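Local structure of carbohydrate binding family 6 (5A8C) at residues A[36-41]-A[297-302]; A[52-57]-A[102-107]; A[69-74]-A[87-92]; A[93-98]-A[115-120]. The protein probably hydrolyses terminal alpha-L-arabinofuranosyl residues from arabinose-containing polysaccharides, as a family 43 glycoside hydrolase built on a five-bladed beta-propeller. One frame throughout, in Å; residues are numbered along the deposited sequence. Where two conformers were deposited one is given.

Interaction 1 of 4, residues A[36-41]-A[297-302]; sequences FTADPA and YQRNVC. With TRS (2-amino-2-hydroxymethyl-propane-1,3-diol), chain C.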
# COMPACT_ATOMS: atom_id res chain seq x y z
N PHE A 36 1.18 -7.79 -14.66
CA PHE A 36 0.11 -7.53 -13.70
C PHE A 36 0.66 -6.91 -12.41
O PHE A 36 1.75 -7.28 -11.93
CB PHE A 36 -0.65 -8.84 -13.44
CG PHE A 36 -1.34 -9.36 -14.67
CD1 PHE A 36 -2.45 -8.68 -15.16
CD2 PHE A 36 -0.89 -10.48 -15.34
CE1 PHE A 36 -3.07 -9.12 -16.32
CE2 PHE A 36 -1.50 -10.90 -16.52
CZ PHE A 36 -2.60 -10.22 -16.99
N THR A 37 -0.11 -5.97 -11.87
CA THR A 37 0.33 -5.15 -10.73
C THR A 37 -0.83 -4.95 -9.79
O THR A 37 -2.00 -4.81 -10.19
CB THR A 37 0.80 -3.75 -11.23
OG1 THR A 37 -0.15 -3.11 -12.07
CG2 THR A 37 2.15 -3.87 -11.95
N ALA A 38 -0.51 -4.86 -8.48
CA ALA A 38 -1.53 -4.74 -7.44
C ALA A 38 -0.99 -3.95 -6.25
O ALA A 38 0.22 -3.69 -6.13
CB ALA A 38 -1.95 -6.12 -6.94
N ASP A 39 -1.91 -3.55 -5.39
CA ASP A 39 -1.51 -3.02 -4.05
C ASP A 39 -0.55 -1.85 -4.12
O ASP A 39 0.51 -1.84 -3.48
CB ASP A 39 -0.88 -4.14 -3.19
CG ASP A 39 -1.67 -5.41 -3.20
OD1 ASP A 39 -2.90 -5.38 -3.16
OD2 ASP A 39 -0.97 -6.50 -3.18
N PRO A 40 -0.86 -0.84 -4.95
CA PRO A 40 0.11 0.23 -5.16
C PRO A 40 0.44 1.08 -3.95
O PRO A 40 -0.45 1.32 -3.09
CB PRO A 40 -0.56 1.06 -6.23
CG PRO A 40 -2.03 0.87 -6.00
CD PRO A 40 -2.12 -0.59 -5.65
N ALA A 41 1.64 1.63 -3.96
CA ALA A 41 2.05 2.71 -3.08
C ALA A 41 2.82 3.71 -3.94
O ALA A 41 3.43 3.35 -4.93
CB ALA A 41 2.90 2.19 -1.93
N TYR A 297 -5.77 -13.35 -9.38
CA TYR A 297 -4.39 -12.98 -9.04
C TYR A 297 -3.70 -12.31 -10.23
O TYR A 297 -2.47 -12.42 -10.38
CB TYR A 297 -3.57 -14.18 -8.60
CG TYR A 297 -4.19 -14.91 -7.43
CD1 TYR A 297 -4.23 -14.34 -6.17
CD2 TYR A 297 -4.74 -16.16 -7.59
CE1 TYR A 297 -4.78 -14.99 -5.09
CE2 TYR A 297 -5.33 -16.83 -6.51
CZ TYR A 297 -5.37 -16.22 -5.30
OH TYR A 297 -5.99 -16.86 -4.22
N GLN A 298 -4.47 -11.61 -11.08
CA GLN A 298 -3.90 -10.90 -12.23
C GLN A 298 -4.54 -9.53 -12.29
O GLN A 298 -5.43 -9.25 -13.09
CB GLN A 298 -4.04 -11.69 -13.52
CG GLN A 298 -3.10 -12.90 -13.53
CD GLN A 298 -3.14 -13.74 -14.79
OE1 GLN A 298 -2.08 -14.04 -15.36
NE2 GLN A 298 -4.32 -14.21 -15.16
N ARG A 299 -4.06 -8.63 -11.42
CA ARG A 299 -4.58 -7.29 -11.22
C ARG A 299 -3.81 -6.28 -12.08
O ARG A 299 -2.76 -6.59 -12.62
CB ARG A 299 -4.53 -6.94 -9.75
CG ARG A 299 -5.49 -7.79 -8.90
CD ARG A 299 -5.19 -7.77 -7.44
NE ARG A 299 -4.07 -8.65 -7.10
CZ ARG A 299 -3.64 -8.79 -5.85
NH1 ARG A 299 -4.34 -8.32 -4.83
NH2 ARG A 299 -2.50 -9.41 -5.62
N ASN A 300 -4.34 -5.06 -12.14
CA ASN A 300 -3.59 -3.95 -12.75
C ASN A 300 -3.82 -2.68 -11.96
O ASN A 300 -4.93 -2.40 -11.46
CB ASN A 300 -3.95 -3.75 -14.23
CG ASN A 300 -5.42 -3.46 -14.42
OD1 ASN A 300 -6.24 -4.36 -14.59
ND2 ASN A 300 -5.77 -2.18 -14.40
N VAL A 301 -2.78 -1.86 -11.90
CA VAL A 301 -2.85 -0.57 -11.22
C VAL A 301 -3.80 0.38 -11.92
O VAL A 301 -3.95 0.40 -13.15
CB VAL A 301 -1.44 0.01 -11.06
CG1 VAL A 301 -0.78 0.31 -12.41
CG2 VAL A 301 -1.37 1.22 -10.18
N CYS A 302 -4.40 1.29 -11.14
CA CYS A 302 -5.29 2.35 -11.54
C CYS A 302 -4.95 3.63 -10.78
O CYS A 302 -4.40 3.56 -9.69
CB CYS A 302 -6.76 1.98 -11.30
SG CYS A 302 -7.40 0.57 -12.20
C TRS C . -2.82 -8.57 -0.23
C1 TRS C . -2.46 -9.27 1.08
C2 TRS C . -2.66 -7.06 -0.07
C3 TRS C . -1.97 -9.11 -1.41
N TRS C . -4.27 -8.84 -0.53
O1 TRS C . -1.12 -8.94 1.41
O2 TRS C . -3.68 -6.52 0.77
O3 TRS C . -2.39 -8.65 -2.66

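Interaction 2 of 4, residues A[52-57]-A[102-107]; sequences YCSHDS and WAPSIV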
# COMPACT_ATOMS: atom_id res chain seq x y z
N TYR A 52 4.85 1.93 -6.86
CA TYR A 52 5.42 0.62 -6.59
C TYR A 52 4.27 -0.33 -6.33
O TYR A 52 3.36 0.01 -5.54
CB TYR A 52 6.32 0.70 -5.32
CG TYR A 52 7.46 1.64 -5.48
CD1 TYR A 52 7.28 3.02 -5.36
CD2 TYR A 52 8.73 1.22 -5.80
CE1 TYR A 52 8.31 3.90 -5.52
CE2 TYR A 52 9.79 2.09 -5.97
CZ TYR A 52 9.57 3.45 -5.86
OH TYR A 52 10.57 4.37 -6.01
N CYS A 53 4.33 -1.53 -6.88
CA CYS A 53 3.21 -2.45 -6.83
C CYS A 53 3.70 -3.86 -6.52
O CYS A 53 4.78 -4.27 -6.95
CB CYS A 53 2.47 -2.54 -8.16
SG CYS A 53 1.76 -0.99 -8.71
N SER A 54 2.86 -4.63 -5.84
CA SER A 54 2.99 -6.08 -5.90
C SER A 54 3.03 -6.51 -7.36
O SER A 54 2.13 -6.12 -8.11
CB SER A 54 1.73 -6.72 -5.29
OG SER A 54 1.64 -6.49 -3.90
N HIS A 55 4.02 -7.29 -7.77
CA HIS A 55 4.00 -7.87 -9.12
C HIS A 55 3.24 -9.20 -9.08
O HIS A 55 3.72 -10.17 -8.48
CB HIS A 55 5.39 -8.09 -9.60
CG HIS A 55 5.48 -8.86 -10.90
ND1 HIS A 55 4.64 -8.86 -11.99
CD2 HIS A 55 6.46 -9.74 -11.19
CE1 HIS A 55 5.12 -9.73 -12.89
NE2 HIS A 55 6.24 -10.26 -12.43
N ASP A 56 2.01 -9.21 -9.58
CA ASP A 56 1.24 -10.42 -9.74
C ASP A 56 1.86 -11.23 -10.88
O ASP A 56 1.73 -10.83 -12.04
CB ASP A 56 -0.24 -10.13 -10.07
CG ASP A 56 -1.15 -9.86 -8.89
OD1 ASP A 56 -0.84 -10.26 -7.74
OD2 ASP A 56 -2.25 -9.30 -9.17
N SER A 57 2.52 -12.32 -10.58
CA SER A 57 3.13 -13.14 -11.62
C SER A 57 2.06 -13.68 -12.58
O SER A 57 0.92 -13.93 -12.20
CB SER A 57 3.84 -14.33 -11.03
OG SER A 57 4.86 -13.90 -10.14
N TRP A 102 4.88 -8.73 -0.66
CA TRP A 102 3.52 -8.31 -0.87
C TRP A 102 3.31 -6.87 -0.43
O TRP A 102 3.68 -6.51 0.71
CB TRP A 102 2.56 -9.21 -0.04
CG TRP A 102 2.56 -10.65 -0.39
CD1 TRP A 102 3.32 -11.30 -1.30
CD2 TRP A 102 1.71 -11.63 0.20
NE1 TRP A 102 2.98 -12.65 -1.33
CE2 TRP A 102 2.01 -12.86 -0.38
CE3 TRP A 102 0.74 -11.57 1.23
CZ2 TRP A 102 1.38 -14.04 0.01
CZ3 TRP A 102 0.14 -12.75 1.59
CH2 TRP A 102 0.45 -13.95 1.01
N ALA A 103 2.61 -6.08 -1.23
CA ALA A 103 1.99 -4.81 -0.82
C ALA A 103 3.00 -3.80 -0.29
O ALA A 103 3.09 -3.55 0.91
CB ALA A 103 0.84 -5.04 0.16
N PRO A 104 3.79 -3.22 -1.18
CA PRO A 104 4.87 -2.34 -0.75
C PRO A 104 4.37 -1.06 -0.10
O PRO A 104 3.30 -0.53 -0.40
CB PRO A 104 5.61 -2.04 -2.07
CG PRO A 104 4.54 -2.16 -3.13
CD PRO A 104 3.68 -3.30 -2.64
N SER A 105 5.23 -0.47 0.74
CA SER A 105 5.08 0.90 1.24
C SER A 105 6.38 1.61 0.96
O SER A 105 7.44 1.10 1.27
CB SER A 105 4.79 0.88 2.72
OG SER A 105 4.67 2.18 3.26
N ILE A 106 6.32 2.79 0.31
CA ILE A 106 7.52 3.53 -0.08
C ILE A 106 7.59 4.85 0.72
O ILE A 106 6.59 5.57 0.83
CB ILE A 106 7.50 3.80 -1.61
CG1 ILE A 106 8.78 4.49 -2.07
CG2 ILE A 106 6.25 4.55 -2.06
CD1 ILE A 106 10.03 3.67 -2.00
N VAL A 107 8.80 5.17 1.14
CA VAL A 107 9.09 6.45 1.82
C VAL A 107 10.42 6.96 1.28
O VAL A 107 11.38 6.21 1.15
CB VAL A 107 9.17 6.27 3.36
CG1 VAL A 107 9.48 7.59 4.02
CG2 VAL A 107 7.89 5.71 3.89

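Interaction 3 of 4, residues A[69-74]-A[87-92]; sequences PDITCI and EVFNAK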
# COMPACT_ATOMS: atom_id res chain seq x y z
N PRO A 69 6.55 -12.35 -6.06
CA PRO A 69 7.93 -12.55 -5.62
C PRO A 69 8.73 -11.26 -5.58
O PRO A 69 9.86 -11.24 -5.10
CB PRO A 69 8.48 -13.53 -6.65
CG PRO A 69 7.74 -13.20 -7.91
CD PRO A 69 6.36 -12.86 -7.43
N ASP A 70 8.19 -10.23 -6.22
CA ASP A 70 8.92 -9.01 -6.51
C ASP A 70 7.95 -7.81 -6.59
O ASP A 70 6.74 -7.99 -6.53
CB ASP A 70 9.85 -9.21 -7.73
CG ASP A 70 9.22 -9.81 -8.95
OD1 ASP A 70 7.99 -9.85 -9.03
OD2 ASP A 70 10.00 -10.19 -9.86
N ILE A 71 8.56 -6.63 -6.70
CA ILE A 71 7.86 -5.34 -6.69
C ILE A 71 8.16 -4.63 -8.03
O ILE A 71 9.32 -4.39 -8.34
CB ILE A 71 8.34 -4.48 -5.53
CG1 ILE A 71 8.06 -5.11 -4.22
CG2 ILE A 71 7.79 -3.06 -5.63
CD1 ILE A 71 6.64 -5.34 -3.98
N THR A 72 7.10 -4.19 -8.70
CA THR A 72 7.18 -3.43 -9.94
C THR A 72 7.20 -1.96 -9.64
O THR A 72 6.50 -1.52 -8.73
CB THR A 72 5.91 -3.76 -10.80
OG1 THR A 72 5.83 -5.15 -11.03
CG2 THR A 72 5.87 -2.96 -12.08
N CYS A 73 7.91 -1.16 -10.45
CA CYS A 73 7.85 0.30 -10.31
C CYS A 73 7.61 0.90 -11.68
O CYS A 73 8.28 0.55 -12.67
CB CYS A 73 9.16 0.82 -9.76
SG CYS A 73 9.32 2.58 -9.61
N ILE A 74 6.67 1.86 -11.74
CA ILE A 74 6.41 2.70 -12.93
C ILE A 74 6.45 4.15 -12.47
O ILE A 74 6.23 4.45 -11.30
CB ILE A 74 5.09 2.31 -13.62
CG1 ILE A 74 3.87 2.66 -12.80
CG2 ILE A 74 5.10 0.86 -14.05
CD1 ILE A 74 2.55 2.41 -13.49
N GLU A 87 11.05 -4.68 -12.27
CA GLU A 87 10.94 -5.12 -10.91
C GLU A 87 12.19 -4.67 -10.18
O GLU A 87 13.28 -5.07 -10.49
CB GLU A 87 10.65 -6.62 -10.80
CG GLU A 87 9.16 -6.97 -11.00
CD GLU A 87 8.71 -6.72 -12.42
OE1 GLU A 87 9.21 -7.44 -13.32
OE2 GLU A 87 7.85 -5.87 -12.65
N VAL A 88 11.99 -3.84 -9.16
CA VAL A 88 13.05 -3.13 -8.45
C VAL A 88 13.48 -3.79 -7.15
O VAL A 88 14.48 -3.39 -6.59
CB VAL A 88 12.64 -1.65 -8.21
CG1 VAL A 88 12.39 -0.94 -9.52
CG2 VAL A 88 11.42 -1.55 -7.26
N PHE A 89 12.74 -4.82 -6.73
CA PHE A 89 13.05 -5.59 -5.55
C PHE A 89 12.52 -6.98 -5.78
O PHE A 89 11.37 -7.13 -6.16
CB PHE A 89 12.40 -5.00 -4.26
CG PHE A 89 12.63 -5.78 -3.02
CD1 PHE A 89 13.90 -5.86 -2.46
CD2 PHE A 89 11.61 -6.51 -2.44
CE1 PHE A 89 14.12 -6.59 -1.32
CE2 PHE A 89 11.83 -7.24 -1.28
CZ PHE A 89 13.08 -7.29 -0.75
N ASN A 90 13.34 -8.00 -5.42
CA ASN A 90 12.95 -9.39 -5.49
C ASN A 90 13.32 -10.00 -4.15
O ASN A 90 14.47 -9.94 -3.79
CB ASN A 90 13.67 -10.08 -6.67
CG ASN A 90 13.41 -11.55 -6.73
OD1 ASN A 90 13.78 -12.30 -5.84
ND2 ASN A 90 12.73 -11.98 -7.76
N ALA A 91 12.35 -10.52 -3.42
CA ALA A 91 12.64 -10.94 -2.04
C ALA A 91 13.73 -11.98 -1.94
O ALA A 91 14.61 -11.88 -1.09
CB ALA A 91 11.38 -11.38 -1.36
N LYS A 92 13.70 -12.99 -2.79
CA LYS A 92 14.73 -14.04 -2.71
C LYS A 92 16.11 -13.55 -3.09
O LYS A 92 17.11 -13.97 -2.54
CB LYS A 92 14.35 -15.22 -3.55
CG LYS A 92 13.24 -16.07 -2.98
CD LYS A 92 12.94 -17.30 -3.78
CE LYS A 92 11.84 -18.18 -3.21
NZ LYS A 92 11.80 -19.50 -3.89
O HOH W 1 11.16 -13.57 -4.30
O HOH W 2 12.65 -9.93 -10.04
O HOH W 3 10.02 -9.89 -12.65

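Interaction 4 of 4, residues A[93-98]-A[115-120]; sequences RDSRWA and LYYGNG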
# COMPACT_ATOMS: atom_id res chain seq x y z
N ARG A 93 16.17 -12.66 -4.09
CA ARG A 93 17.45 -12.16 -4.57
C ARG A 93 18.05 -11.09 -3.65
O ARG A 93 19.25 -10.91 -3.59
CB ARG A 93 17.24 -11.58 -5.96
CG ARG A 93 18.48 -11.19 -6.74
CD ARG A 93 18.14 -10.39 -8.01
NE ARG A 93 17.50 -9.13 -7.66
CZ ARG A 93 16.71 -8.43 -8.48
NH1 ARG A 93 16.54 -8.79 -9.76
NH2 ARG A 93 16.09 -7.32 -8.03
N ASP A 94 17.16 -10.30 -3.01
CA ASP A 94 17.54 -9.01 -2.43
C ASP A 94 17.33 -8.97 -0.91
O ASP A 94 17.58 -7.92 -0.34
CB ASP A 94 16.75 -7.88 -3.11
CG ASP A 94 16.98 -7.77 -4.58
OD1 ASP A 94 18.11 -8.10 -5.05
OD2 ASP A 94 16.06 -7.30 -5.30
N SER A 95 16.95 -10.08 -0.28
CA SER A 95 16.91 -10.24 1.13
C SER A 95 17.53 -11.56 1.50
O SER A 95 17.57 -12.50 0.68
CB SER A 95 15.51 -10.19 1.69
OG SER A 95 14.85 -11.41 1.55
N ARG A 96 17.95 -11.68 2.75
CA ARG A 96 18.55 -12.90 3.27
C ARG A 96 17.55 -13.82 3.92
O ARG A 96 17.90 -14.96 4.22
CB ARG A 96 19.66 -12.56 4.23
CG ARG A 96 20.86 -11.96 3.54
CD ARG A 96 21.96 -11.68 4.52
NE ARG A 96 21.74 -10.42 5.22
CZ ARG A 96 22.16 -10.17 6.47
NH1 ARG A 96 22.71 -11.12 7.19
NH2 ARG A 96 22.08 -8.96 6.95
N TRP A 97 16.31 -13.38 4.09
CA TRP A 97 15.36 -14.13 4.91
C TRP A 97 13.97 -14.29 4.29
O TRP A 97 13.23 -15.14 4.72
CB TRP A 97 15.23 -13.47 6.31
CG TRP A 97 14.66 -12.07 6.20
CD1 TRP A 97 15.32 -10.91 5.93
CD2 TRP A 97 13.28 -11.71 6.23
NE1 TRP A 97 14.43 -9.86 5.77
CE2 TRP A 97 13.18 -10.33 5.95
CE3 TRP A 97 12.08 -12.43 6.48
CZ2 TRP A 97 11.96 -9.68 5.91
CZ3 TRP A 97 10.88 -11.75 6.43
CH2 TRP A 97 10.82 -10.39 6.13
N ALA A 98 13.61 -13.44 3.33
CA ALA A 98 12.23 -13.41 2.80
C ALA A 98 12.15 -14.10 1.45
O ALA A 98 13.12 -14.19 0.72
CB ALA A 98 11.75 -11.97 2.70
N LEU A 115 11.58 0.81 1.14
CA LEU A 115 10.52 0.02 0.55
C LEU A 115 10.19 -1.12 1.52
O LEU A 115 10.96 -2.05 1.65
CB LEU A 115 11.01 -0.50 -0.80
CG LEU A 115 10.03 -1.25 -1.66
CD1 LEU A 115 8.92 -0.32 -2.16
CD2 LEU A 115 10.75 -1.84 -2.90
N TYR A 116 9.06 -0.99 2.18
CA TYR A 116 8.63 -1.99 3.17
C TYR A 116 7.75 -3.00 2.49
O TYR A 116 7.04 -2.64 1.52
CB TYR A 116 7.90 -1.30 4.35
CG TYR A 116 8.75 -0.27 5.00
CD1 TYR A 116 8.79 1.04 4.55
CD2 TYR A 116 9.54 -0.61 6.10
CE1 TYR A 116 9.64 1.99 5.11
CE2 TYR A 116 10.37 0.34 6.68
CZ TYR A 116 10.43 1.61 6.20
OH TYR A 116 11.26 2.56 6.72
N TYR A 117 7.76 -4.24 2.93
CA TYR A 117 7.04 -5.29 2.21
C TYR A 117 6.68 -6.40 3.16
O TYR A 117 7.32 -6.64 4.19
CB TYR A 117 7.93 -5.86 1.07
CG TYR A 117 9.22 -6.49 1.54
CD1 TYR A 117 10.36 -5.73 1.77
CD2 TYR A 117 9.32 -7.87 1.73
CE1 TYR A 117 11.55 -6.32 2.23
CE2 TYR A 117 10.49 -8.45 2.16
CZ TYR A 117 11.61 -7.70 2.42
OH TYR A 117 12.76 -8.34 2.79
N GLY A 118 5.59 -7.12 2.83
CA GLY A 118 5.17 -8.27 3.64
C GLY A 118 5.67 -9.55 3.05
O GLY A 118 5.39 -9.88 1.88
N ASN A 119 6.38 -10.34 3.85
CA ASN A 119 6.78 -11.70 3.47
C ASN A 119 5.64 -12.69 3.66
O ASN A 119 5.76 -13.66 4.39
CB ASN A 119 8.02 -12.13 4.25
CG ASN A 119 8.56 -13.49 3.83
OD1 ASN A 119 8.61 -13.78 2.62
ND2 ASN A 119 9.00 -14.27 4.76
N GLY A 120 4.47 -12.41 3.04
CA GLY A 120 3.41 -13.38 3.02
C GLY A 120 2.76 -13.65 4.35
O GLY A 120 2.19 -14.74 4.51
O HOH W 4 10.81 -16.50 3.91

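Interaction 1 of 4, residues A[36-41]-A[297-302]
Thr37 meets the chain at 299-301 with two polar groups. Its backbone N donates to Arg299 O at 2.8 Å, from well above the carbonyl plane, while its OG1 accepts from Val301 N at 2.9 Å. The rotamer with chi1 52° turns OG1 to the Val301 amide. Thr37 O lies 3.1 Å from Asn300 N, at an angle too poor for a bond. The Phe36 ring carries Gln298 CB over the centre of one face, 3.6 Å from the centroid, and Arg299 O at its edge. The Gln298 amide beyond is occupied by Ala59 N and Asp294 O. Arg299 lays its guanidinium across Ala38, whose CB sits over one face, 3.3 Å from Arg299 NE. At the guanidinium edge, NH1 (2.9 Å) and NH2 (3.1 Å) of Arg299 both donate to O3 of the bound Tris, which in turn donates to Asp39 OD2 at 2.6 Å. Asp56 and Asn266 also engage this guanidinium. The contact thus joins the first and last sheets of the five-bladed propeller beside the pocket that holds the Tris, where the ring of blades closes: strand 36-45, at one edge of the first sheet, meets the start of strand 300-306 in the last, with strands 48-56 and 277-284 alongside.

Interaction 2 of 4, residues A[52-57]-A[102-107]
Tyr52 lays one face of its ring over the side chain of Ile106, which crosses it at about a right angle. Ile106 CD1 stands 4.1 Å from the ring centroid, displaced toward the rim, in a CH-pi contact, and the closest carbons are Tyr52 CE1 and Ile106 CG1 at 3.5 Å. Ile106 can cover the ring this way because its CG1 is anti to the backbone N (chi1 -176°), with CD1 carried on beneath the phenol end while CG2 turns to Tyr52 CD1. The phenol oxygen is bonded to Pro132 O, so the ring is held at its tip as well as along its face. Next to this pair, the Pro104 ring rests against the backbone: its CG lies 3.5 Å from Tyr52 O and its CD 3.6 Å from Ser54 N. The strands themselves, 52-56 and 104-107, run nearly antiparallel at 158°, but their axes approach no closer than 7.0 Å, a spacing filled by side chains and too wide for direct strand pairing. The polar exception is Ser54, whose OG accepts from Ala103 N at 2.9 Å, with an N-H...O angle of 157°. The same oxygen is bonded to Asp39 OD2, so two partners fix its position, and Ala103 is tied through it to an acid that holds the bound Tris. Trp102 also reaches that ligand. Such face-to-face packing of successive antiparallel sheets is characteristic of a beta-propeller, here between its first two blades and next to the central pocket.

Interaction 3 of 4, residues A[69-74]-A[87-92]
Strands 70-74 and 87-90 run antiparallel, at 160° with their axes 4.6 Å apart, and pair Asp70 with Asn90 and Thr72 with Glu87 in non-hydrogen-bonded positions. Two residues, Val88 and Phe89, therefore face the single Ile71: Val88 N donates to Ile71 O at 2.8 Å and Ile71 N to Phe89 O at 2.9 Å, which makes a beta bulge. Ala91 N continues the ladder to Pro69 O.

Asp70, Thr72, Glu87 and Asn90 share one face of the sheet. Thr72 OG1 donates to Glu87 OE2 at 2.7 Å, meeting that oxygen on its anti side and somewhat out of the carboxylate plane. Glu87 reaches it because its chain bends at chi2 (68°), and Arg35 forms a salt bridge to the same oxygen. The methylene CG of Glu87 packs 3.5 Å from Asp70 CG, and the two acids are bridged by a water that donates to Asp70 OD2 and Glu87 OE1, probably easing their like charges. A second water donates to Asp70 OD2 and accepts from Asn90 ND2. Cys73 CB packs 3.7 Å from Val88 CG1. Asn90 is the N-cap of helix 91-94, its OD1 taking Arg93 N. The whole is a bulged beta hairpin forming the outer half of a four-stranded antiparallel propeller blade.

Interaction 4 of 4, residues A[93-98]-A[115-120]
Tyr117 extends its ring toward the loop at 95-98 and touches it from CE2 to the hydroxyl, most closely at OH. The chi1 of 61° swings the far end of the ring to the loop, although the bond to CB does not point there. CB itself is remote from the loop, and contact begins at CE2, where Ala98 CB abuts the ring edge at 3.8 Å. Next, CZ of Tyr117 comes within 4.0 Å of Trp97 CZ2. The hydroxyl ends the approach, with Tyr117 OH 3.5 Å from Trp97 CZ2 and equally near Ser95 CB. The aromatic planes of Trp97 and Tyr117 are inclined by 22°, but the rings are slid apart and barely overlap, so they adjoin without a true stack. Tyr117 OH and Trp97 NE1 both bond Asp138 OD2, a shared partner that holds the two groups side by side.

Farther along the indole, Trp97 CZ3 lies 3.6 Å from Asn119 CB, and the amide stands almost perpendicular to the ring. Asn119 OD1 takes Ser99 N and Val100 N, whereas ND2 binds Asn122 O and a water, which in turn donates to Trp97 O. Ser95 OG accepts from Ala98 N at 3.0 Å, an ST motif, and is also bonded to Ala91 O. The loop after helix 91-94, leading from the first sheet to the second, thus packs on the end of strand 112-118, the middle strand of the second sheet. The segments meet directly by van der Waals contact, while third residues and one water satisfy their polar groups; the fit probably rests on shape, with Asp138 as a common polar partner.

Interactions 1 and 2 lie in the buried interior near the calcium ion and the Tris pocket; interactions 3 and 4 lie farther out, still mostly buried, interaction 3 having a partly exposed, hydrated face. The four-stranded sheet 36-90 runs through the first three: interaction 1 joins it to the last sheet, interaction 2 to the second, and interaction 3 pairs its last two strands. Interaction 4 shares helix 91-94 with interaction 3, and Phe89 packs on Tyr117 between them. Chemistry follows place: ligand-bound charges in 36-41/297-302, mostly apolar inter-sheet packing in 52-57/102-107, backbone ladder and hydrated acids in 69-74/87-92, and aromatic contact in 93-98/115-120.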